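Local coordinates for MIX1 (Leishmania major, PDB 3HA4), which is of unknown function but forms homodimers and is thought to act as a membrane-anchored scaffold that mediates protein-protein interactions, at residues I54-M57 and W58-K62; W34-L37 and H38-V42; P94-M97 and R98-L102. All blocks are in the same frame, centred on the assembly; numbering follows the deposited sequence.

Contact 1: residues I54-M57 and W58-K62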
loop_
_atom_site.group_PDB
_atom_site.type_symbol
_atom_site.label_atom_id
_atom_site.label_comp_id
_atom_site.label_asym_id
_atom_site.label_seq_id
_atom_site.Cartn_x
_atom_site.Cartn_y
_atom_site.Cartn_z
ATOM N N ILE A 54 -9.121 3.788 13.211
ATOM C CA ILE A 54 -8.888 2.611 12.415
ATOM C C ILE A 54 -10.141 1.827 12.093
ATOM O O ILE A 54 -10.413 1.544 10.974
ATOM C CB ILE A 54 -7.907 1.702 13.125
ATOM C CG1 ILE A 54 -6.496 2.127 12.841
ATOM C CG2 ILE A 54 -8.027 0.342 12.645
ATOM C CD1 ILE A 54 -5.565 1.836 13.953
ATOM N N ALA A 55 -10.901 1.496 13.103
ATOM C CA ALA A 55 -12.161 0.784 12.966
ATOM C C ALA A 55 -13.073 1.505 11.983
ATOM O O ALA A 55 -13.648 0.895 11.088
ATOM C CB ALA A 55 -12.850 0.653 14.327
ATOM N N LEU A 56 -13.193 2.814 12.165
ATOM C CA LEU A 56 -14.056 3.643 11.330
ATOM C C LEU A 56 -13.515 3.698 9.905
ATOM O O LEU A 56 -14.270 3.608 8.929
ATOM C CB LEU A 56 -14.160 5.045 11.933
ATOM C CG LEU A 56 -14.999 6.198 11.348
ATOM C CD1 LEU A 56 -14.110 7.310 10.806
ATOM C CD2 LEU A 56 -16.048 5.760 10.314
ATOM N N MET A 57 -12.197 3.838 9.795
ATOM C CA MET A 57 -11.556 3.885 8.501
ATOM C C MET A 57 -11.709 2.540 7.785
ATOM O O MET A 57 -11.935 2.515 6.583
ATOM C CB MET A 57 -10.094 4.304 8.625
ATOM C CG MET A 57 -9.916 5.811 8.601
ATOM S SD MET A 57 -8.188 6.311 8.510
ATOM C CE MET A 57 -7.589 5.759 10.109
ATOM N N TRP A 58 -11.608 1.441 8.534
ATOM C CA TRP A 58 -11.783 0.106 7.989
ATOM C C TRP A 58 -13.224 -0.072 7.537
ATOM O O TRP A 58 -13.494 -0.552 6.429
ATOM C CB TRP A 58 -11.417 -0.971 9.022
ATOM C CG TRP A 58 -11.796 -2.355 8.550
ATOM C CD1 TRP A 58 -12.492 -3.309 9.242
ATOM C CD2 TRP A 58 -11.535 -2.910 7.257
ATOM N NE1 TRP A 58 -12.662 -4.431 8.465
ATOM C CE2 TRP A 58 -12.085 -4.211 7.241
ATOM C CE3 TRP A 58 -10.882 -2.437 6.115
ATOM C CZ2 TRP A 58 -11.996 -5.042 6.132
ATOM C CZ3 TRP A 58 -10.802 -3.267 5.003
ATOM C CH2 TRP A 58 -11.357 -4.550 5.021
ATOM N N GLU A 59 -14.140 0.333 8.410
ATOM C CA GLU A 59 -15.574 0.319 8.132
ATOM C C GLU A 59 -15.917 1.136 6.903
ATOM O O GLU A 59 -16.748 0.739 6.094
ATOM C CB GLU A 59 -16.345 0.855 9.336
ATOM C CG GLU A 59 -17.807 0.498 9.287
ATOM C CD GLU A 59 -18.002 -0.957 8.930
ATOM O OE1 GLU A 59 -18.670 -1.228 7.900
ATOM O OE2 GLU A 59 -17.459 -1.820 9.670
ATOM N N GLN A 60 -15.257 2.277 6.749
ATOM C CA GLN A 60 -15.447 3.067 5.542
ATOM C C GLN A 60 -14.995 2.329 4.292
ATOM O O GLN A 60 -15.617 2.479 3.236
ATOM C CB GLN A 60 -14.768 4.437 5.642
ATOM C CG GLN A 60 -15.339 5.300 6.753
ATOM C CD GLN A 60 -14.535 6.561 7.009
ATOM O OE1 GLN A 60 -13.314 6.561 6.921
ATOM N NE2 GLN A 60 -15.227 7.644 7.331
ATOM N N THR A 61 -13.927 1.532 4.384
ATOM C CA THR A 61 -13.448 0.886 3.175
ATOM C C THR A 61 -14.305 -0.328 2.798
ATOM O O THR A 61 -14.603 -0.516 1.632
ATOM C CB THR A 61 -11.928 0.578 3.171
ATOM O OG1 THR A 61 -11.706 -0.809 3.440
ATOM C CG2 THR A 61 -11.202 1.415 4.176
ATOM N N LYS A 62 -14.733 -1.116 3.779
ATOM C CA LYS A 62 -15.640 -2.225 3.498
ATOM C C LYS A 62 -16.917 -1.714 2.851
ATOM O O LYS A 62 -17.494 -2.356 1.974
ATOM C CB LYS A 62 -16.039 -2.945 4.782
ATOM C CG LYS A 62 -14.941 -3.692 5.465
ATOM C CD LYS A 62 -15.533 -4.627 6.504
ATOM C CE LYS A 62 -15.957 -3.863 7.753
ATOM N NZ LYS A 62 -16.224 -4.773 8.912
HETATM O O HOH W 1 -14.761 -1.736 11.445
#
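The carboxamide of Q60 lies against the branched end of L56, with NE2 3.6 Å from CD2 and nearly as close to CD1, while the indole of W58 has K62 CG over one face, 3.3 Å above the plane and toward the rim. Both pairs are four residues apart on helix 54-64 of this TPR-like helical fold. L56 reaches Q60 because its CG stands anti to the backbone N (chi1 -179°), while Q60 is extended beyond CG and runs back across it. Q60 OE1 also lies 3.9 Å from M57 CG. Along the backbone, W58 N, E59 N and Q60 N bond to the carbonyls of I54, A55 and L56. On the solvent side E59, bent at chi2 (46°), forms a salt bridge from its OE2 to K62 NZ at 3.3 Å. W58 NE1 hydrogen-bonds to E100 OE1 on helix 94-109, K62 NZ makes a salt bridge to the same oxygen, and M97 and V101 of that helix also touch the indole. A water bridges one turn, donating to A55 O at 2.9 Å and to E59 OE2 at 3.2 Å.

Contact 2: residues W34-L37 and H38-V42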
loop_
_atom_site.group_PDB
_atom_site.type_symbol
_atom_site.label_atom_id
_atom_site.label_comp_id
_atom_site.label_asym_id
_atom_site.label_seq_id
_atom_site.Cartn_x
_atom_site.Cartn_y
_atom_site.Cartn_z
ATOM N N TRP A 34 -11.524 7.966 -1.800
ATOM C CA TRP A 34 -10.561 6.878 -1.635
ATOM C C TRP A 34 -9.095 7.347 -1.466
ATOM O O TRP A 34 -8.368 6.815 -0.626
ATOM C CB TRP A 34 -10.721 5.854 -2.774
ATOM C CG TRP A 34 -9.779 4.682 -2.698
ATOM C CD1 TRP A 34 -9.980 3.504 -2.034
ATOM C CD2 TRP A 34 -8.475 4.591 -3.293
ATOM N NE1 TRP A 34 -8.888 2.685 -2.181
ATOM C CE2 TRP A 34 -7.952 3.322 -2.953
ATOM C CE3 TRP A 34 -7.705 5.453 -4.085
ATOM C CZ2 TRP A 34 -6.688 2.894 -3.377
ATOM C CZ3 TRP A 34 -6.448 5.028 -4.507
ATOM C CH2 TRP A 34 -5.953 3.758 -4.150
ATOM N N PRO A 35 -8.658 8.333 -2.203
ATOM C CA PRO A 35 -7.283 8.709 -2.066
ATOM C C PRO A 35 -6.946 9.356 -0.772
ATOM O O PRO A 35 -5.875 9.182 -0.340
ATOM C CB PRO A 35 -7.092 9.647 -3.229
ATOM C CG PRO A 35 -8.020 9.227 -4.154
ATOM C CD PRO A 35 -9.200 8.907 -3.424
ATOM N N LEU A 36 -7.847 10.074 -0.146
ATOM C CA LEU A 36 -7.558 10.635 1.153
ATOM C C LEU A 36 -7.614 9.585 2.249
ATOM O O LEU A 36 -6.901 9.650 3.203
ATOM C CB LEU A 36 -8.473 11.816 1.440
ATOM C CG LEU A 36 -8.538 12.280 2.887
ATOM C CD1 LEU A 36 -7.444 13.189 3.314
ATOM C CD2 LEU A 36 -9.839 12.818 3.266
ATOM N N LEU A 37 -8.481 8.611 2.058
ATOM C CA LEU A 37 -8.616 7.456 2.904
ATOM C C LEU A 37 -7.402 6.574 2.850
ATOM O O LEU A 37 -6.939 6.097 3.839
ATOM C CB LEU A 37 -9.855 6.684 2.504
ATOM C CG LEU A 37 -10.267 5.497 3.342
ATOM C CD1 LEU A 37 -10.409 5.848 4.753
ATOM C CD2 LEU A 37 -11.477 4.845 2.837
ATOM N N HIS A 38 -6.873 6.376 1.669
ATOM C CA HIS A 38 -5.659 5.648 1.524
ATOM C C HIS A 38 -4.528 6.392 2.186
ATOM O O HIS A 38 -3.728 5.826 2.849
ATOM C CB HIS A 38 -5.372 5.401 0.064
ATOM C CG HIS A 38 -4.021 4.835 -0.190
ATOM N ND1 HIS A 38 -2.906 5.616 -0.315
ATOM C CD2 HIS A 38 -3.602 3.566 -0.338
ATOM C CE1 HIS A 38 -1.860 4.854 -0.529
ATOM N NE2 HIS A 38 -2.256 3.607 -0.550
ATOM N N GLN A 39 -4.491 7.684 2.005
ATOM C CA GLN A 39 -3.504 8.548 2.638
ATOM C C GLN A 39 -3.587 8.533 4.177
ATOM O O GLN A 39 -2.562 8.564 4.865
ATOM C CB GLN A 39 -3.613 9.967 2.089
ATOM C CG GLN A 39 -2.589 10.942 2.633
ATOM C CD GLN A 39 -2.807 12.350 2.098
ATOM O OE1 GLN A 39 -1.926 12.936 1.468
ATOM N NE2 GLN A 39 -3.997 12.888 2.328
ATOM N N ARG A 40 -4.777 8.420 4.714
ATOM C CA ARG A 40 -4.962 8.377 6.134
ATOM C C ARG A 40 -4.518 7.074 6.725
ATOM O O ARG A 40 -4.012 7.005 7.804
ATOM C CB ARG A 40 -6.414 8.601 6.433
ATOM C CG ARG A 40 -6.700 9.964 6.809
ATOM C CD ARG A 40 -8.109 10.354 6.726
ATOM N NE ARG A 40 -8.162 11.794 6.663
ATOM C CZ ARG A 40 -9.246 12.529 6.830
ATOM N NH1 ARG A 40 -10.400 11.965 7.069
ATOM N NH2 ARG A 40 -9.173 13.830 6.757
ATOM N N VAL A 41 -4.716 6.027 5.975
ATOM C CA VAL A 41 -4.378 4.698 6.409
ATOM C C VAL A 41 -2.888 4.474 6.354
ATOM O O VAL A 41 -2.342 3.742 7.121
ATOM C CB VAL A 41 -5.090 3.660 5.555
ATOM C CG1 VAL A 41 -4.489 2.328 5.727
ATOM C CG2 VAL A 41 -6.525 3.617 5.879
ATOM N N VAL A 42 -2.240 5.151 5.438
ATOM C CA VAL A 42 -0.825 5.019 5.261
ATOM C C VAL A 42 0.004 5.726 6.310
ATOM O O VAL A 42 1.140 5.410 6.481
ATOM C CB VAL A 42 -0.407 5.464 3.890
ATOM C CG1 VAL A 42 1.013 5.596 3.832
ATOM C CG2 VAL A 42 -0.843 4.518 2.896
#
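This stretch is helix 34-42, packed against helices 54-64 and 70-81 and against the second subunit; its W34 and H38, L36 and R40 pairs touch one turn apart. The indole six-membered ring of W34 and the imidazole of H38 have centroids 5.4 Å apart and planes inclined at 32°, an oblique approach in which W34 CZ2 comes 4.4 Å from H38 CD2. H38 CB stands over one face of the indole, and V42 CG2 lies over a face of the imidazole, so the three side chains follow one another along the helix. W34 is also fixed at its polar end, where NE1 bonds to D68, and Y65 meets its ring edge-to-face.

L36 covers one face of the R40 guanidinium, with CD2 3.6 Å from the plane and over its centre. With L36 CG anti to its backbone N (chi1 165°), the leucine tip swings toward the following turn, and R40, extended from CG to NE, runs alongside it. L36 CD1 also touches Q39 NE2 at 3.6 Å. Both L36 and R40 meet a crystal neighbour, which may influence their pose. L37 touches M57, Q60 and T61 of helix 54-64.

The backbone is regular: H38 N bonds to W34 O at 2.8 Å, and Q39, R40 and V41 continue the i to i+4 ladder, though R40 N also makes a weak bond to L37 O. D124, E127, I128 and M131 of the second subunit pack on W34, P35, H38 and Q39 in turn. Side chains thus meet one turn apart on a helix that packs against other helices, as in a TPR-like helical fold, and that here also meets the second subunit.

Contact 3: residues P94-M97 and R98-L102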
loop_
_atom_site.group_PDB
_atom_site.type_symbol
_atom_site.label_atom_id
_atom_site.label_comp_id
_atom_site.label_asym_id
_atom_site.label_seq_id
_atom_site.Cartn_x
_atom_site.Cartn_y
_atom_site.Cartn_z
ATOM N N PRO A 94 -9.479 -7.151 17.318
ATOM C CA PRO A 94 -8.482 -7.110 16.287
ATOM C C PRO A 94 -8.529 -8.336 15.463
ATOM O O PRO A 94 -8.327 -8.222 14.303
ATOM C CB PRO A 94 -7.206 -7.079 17.083
ATOM C CG PRO A 94 -7.557 -6.440 18.249
ATOM C CD PRO A 94 -8.892 -6.818 18.606
ATOM N N ASP A 95 -8.788 -9.487 16.045
ATOM C CA ASP A 95 -8.824 -10.694 15.271
ATOM C C ASP A 95 -10.043 -10.726 14.428
ATOM O O ASP A 95 -10.077 -11.350 13.432
ATOM C CB ASP A 95 -8.753 -11.924 16.148
ATOM C CG ASP A 95 -8.209 -13.121 15.426
ATOM O OD1 ASP A 95 -7.018 -13.156 15.149
ATOM O OD2 ASP A 95 -8.974 -14.029 15.143
ATOM N N GLU A 96 -11.056 -9.993 14.775
ATOM C CA GLU A 96 -12.200 -9.924 13.908
ATOM C C GLU A 96 -11.965 -9.036 12.722
ATOM O O GLU A 96 -12.459 -9.291 11.675
ATOM C CB GLU A 96 -13.427 -9.482 14.660
ATOM C CG GLU A 96 -14.739 -9.910 14.045
ATOM C CD GLU A 96 -14.796 -11.375 13.642
ATOM O OE1 GLU A 96 -14.425 -12.248 14.450
ATOM O OE2 GLU A 96 -15.216 -11.651 12.511
ATOM N N MET A 97 -11.194 -7.988 12.905
ATOM C CA MET A 97 -10.807 -7.100 11.837
ATOM C C MET A 97 -9.934 -7.802 10.838
ATOM O O MET A 97 -10.044 -7.584 9.693
ATOM C CB MET A 97 -10.077 -5.890 12.385
ATOM C CG MET A 97 -9.795 -4.855 11.365
ATOM S SD MET A 97 -8.771 -3.561 11.886
ATOM C CE MET A 97 -8.319 -2.909 10.351
ATOM N N ARG A 98 -9.061 -8.642 11.332
ATOM C CA ARG A 98 -8.180 -9.465 10.575
ATOM C C ARG A 98 -8.940 -10.339 9.622
ATOM O O ARG A 98 -8.594 -10.488 8.479
ATOM C CB ARG A 98 -7.456 -10.321 11.580
ATOM C CG ARG A 98 -6.361 -11.173 11.101
ATOM C CD ARG A 98 -6.195 -12.344 11.994
ATOM N NE ARG A 98 -6.286 -13.533 11.194
ATOM C CZ ARG A 98 -7.090 -14.542 11.412
ATOM N NH1 ARG A 98 -7.862 -14.555 12.448
ATOM N NH2 ARG A 98 -7.089 -15.551 10.580
ATOM N N LYS A 99 -10.006 -10.910 10.133
ATOM C CA LYS A 99 -10.855 -11.793 9.404
ATOM C C LYS A 99 -11.628 -11.101 8.347
ATOM O O LYS A 99 -11.916 -11.679 7.355
ATOM C CB LYS A 99 -11.805 -12.473 10.351
ATOM C CG LYS A 99 -11.173 -13.581 11.065
ATOM C CD LYS A 99 -12.117 -14.273 11.962
ATOM C CE LYS A 99 -11.389 -15.199 12.873
ATOM N NZ LYS A 99 -12.275 -16.026 13.688
ATOM N N GLU A 100 -11.965 -9.848 8.578
ATOM C CA GLU A 100 -12.677 -9.053 7.588
ATOM C C GLU A 100 -11.766 -8.569 6.476
ATOM O O GLU A 100 -12.140 -8.611 5.311
ATOM C CB GLU A 100 -13.364 -7.871 8.260
ATOM C CG GLU A 100 -14.402 -8.294 9.265
ATOM C CD GLU A 100 -14.932 -7.134 10.071
ATOM O OE1 GLU A 100 -14.276 -6.070 10.104
ATOM O OE2 GLU A 100 -16.013 -7.296 10.671
ATOM N N VAL A 101 -10.573 -8.112 6.835
ATOM C CA VAL A 101 -9.590 -7.718 5.830
ATOM C C VAL A 101 -9.253 -8.923 4.951
ATOM O O VAL A 101 -9.191 -8.813 3.719
ATOM C CB VAL A 101 -8.313 -7.153 6.464
ATOM C CG1 VAL A 101 -7.314 -6.751 5.391
ATOM C CG2 VAL A 101 -8.654 -5.962 7.337
ATOM N N LEU A 102 -9.056 -10.070 5.595
ATOM C CA LEU A 102 -8.829 -11.321 4.886
ATOM C C LEU A 102 -9.991 -11.585 3.911
ATOM O O LEU A 102 -9.783 -11.737 2.707
ATOM C CB LEU A 102 -8.639 -12.480 5.873
ATOM C CG LEU A 102 -8.663 -13.892 5.268
ATOM C CD1 LEU A 102 -7.609 -14.038 4.178
ATOM C CD2 LEU A 102 -8.496 -14.979 6.339
#
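D95 and R98 run alongside each other in the same direction and form a salt bridge from OD2 to NH1 at 3.0 Å, the oxygen coming in at the guanidinium edge, near its plane. The carboxylate and guanidinium planes are 36° apart, and NH1 also makes a weak bond to OD1. D95 OD1 has a second donor in the backbone N of L141, although D140 places another carboxylate oxygen close by, a proximity that the arginine charge would tend to offset. R98 NE is satisfied in its turn by the carbonyl of L136. The bend of R98 at chi3 (125°) brings NH1 back to the aspartate. K99 makes looser contacts: CE lies 3.5 Å from D95 OD2, while NZ stays 4.1 Å from that oxygen, too far for a salt bridge. E100 OE1 is satisfied twice from helix 54-64, by a salt bridge to K62 NZ and a hydrogen bond from W58 NE1.

Among the main-chain bonds, V101 N to M97 O is nearly straight (170° at N-H...O) and 3.0 Å long, R98 N to P94 O measures 3.1 Å, K99 N to D95 O is weak, and E100 N bonds to E96 O and more weakly to M97 O. M97 CE and V101 CG2 are 4.3 Å apart on the inner face, where both residues touch helices 54-64 and 70-81, while V101 and L102 lean on helix 123-137 and the chain after it covers R98 and D95.

Overall arrangement
The three contacts follow one another along the chain as contact 2, contact 1 and contact 3, on helices 34-42, 54-64 and 94-109, all in the same MIX-family region. Contact 1 is the middle layer: its centre is 11 Å from that of contact 2 and 12 Å from that of contact 3. It meets contact 2 by packing alone, whereas contact 3 adds a salt bridge and a probable hydrogen bond to the packing. Contacts 2 and 3 lie on opposite sides of the chain's centre; their centres are about 19 Å apart and their nearest atoms about 8 Å. Helix 54-64 lies between them, and helix 70-81 also touches both. Of the three, contact 2 alone packs against the second subunit of the dimer.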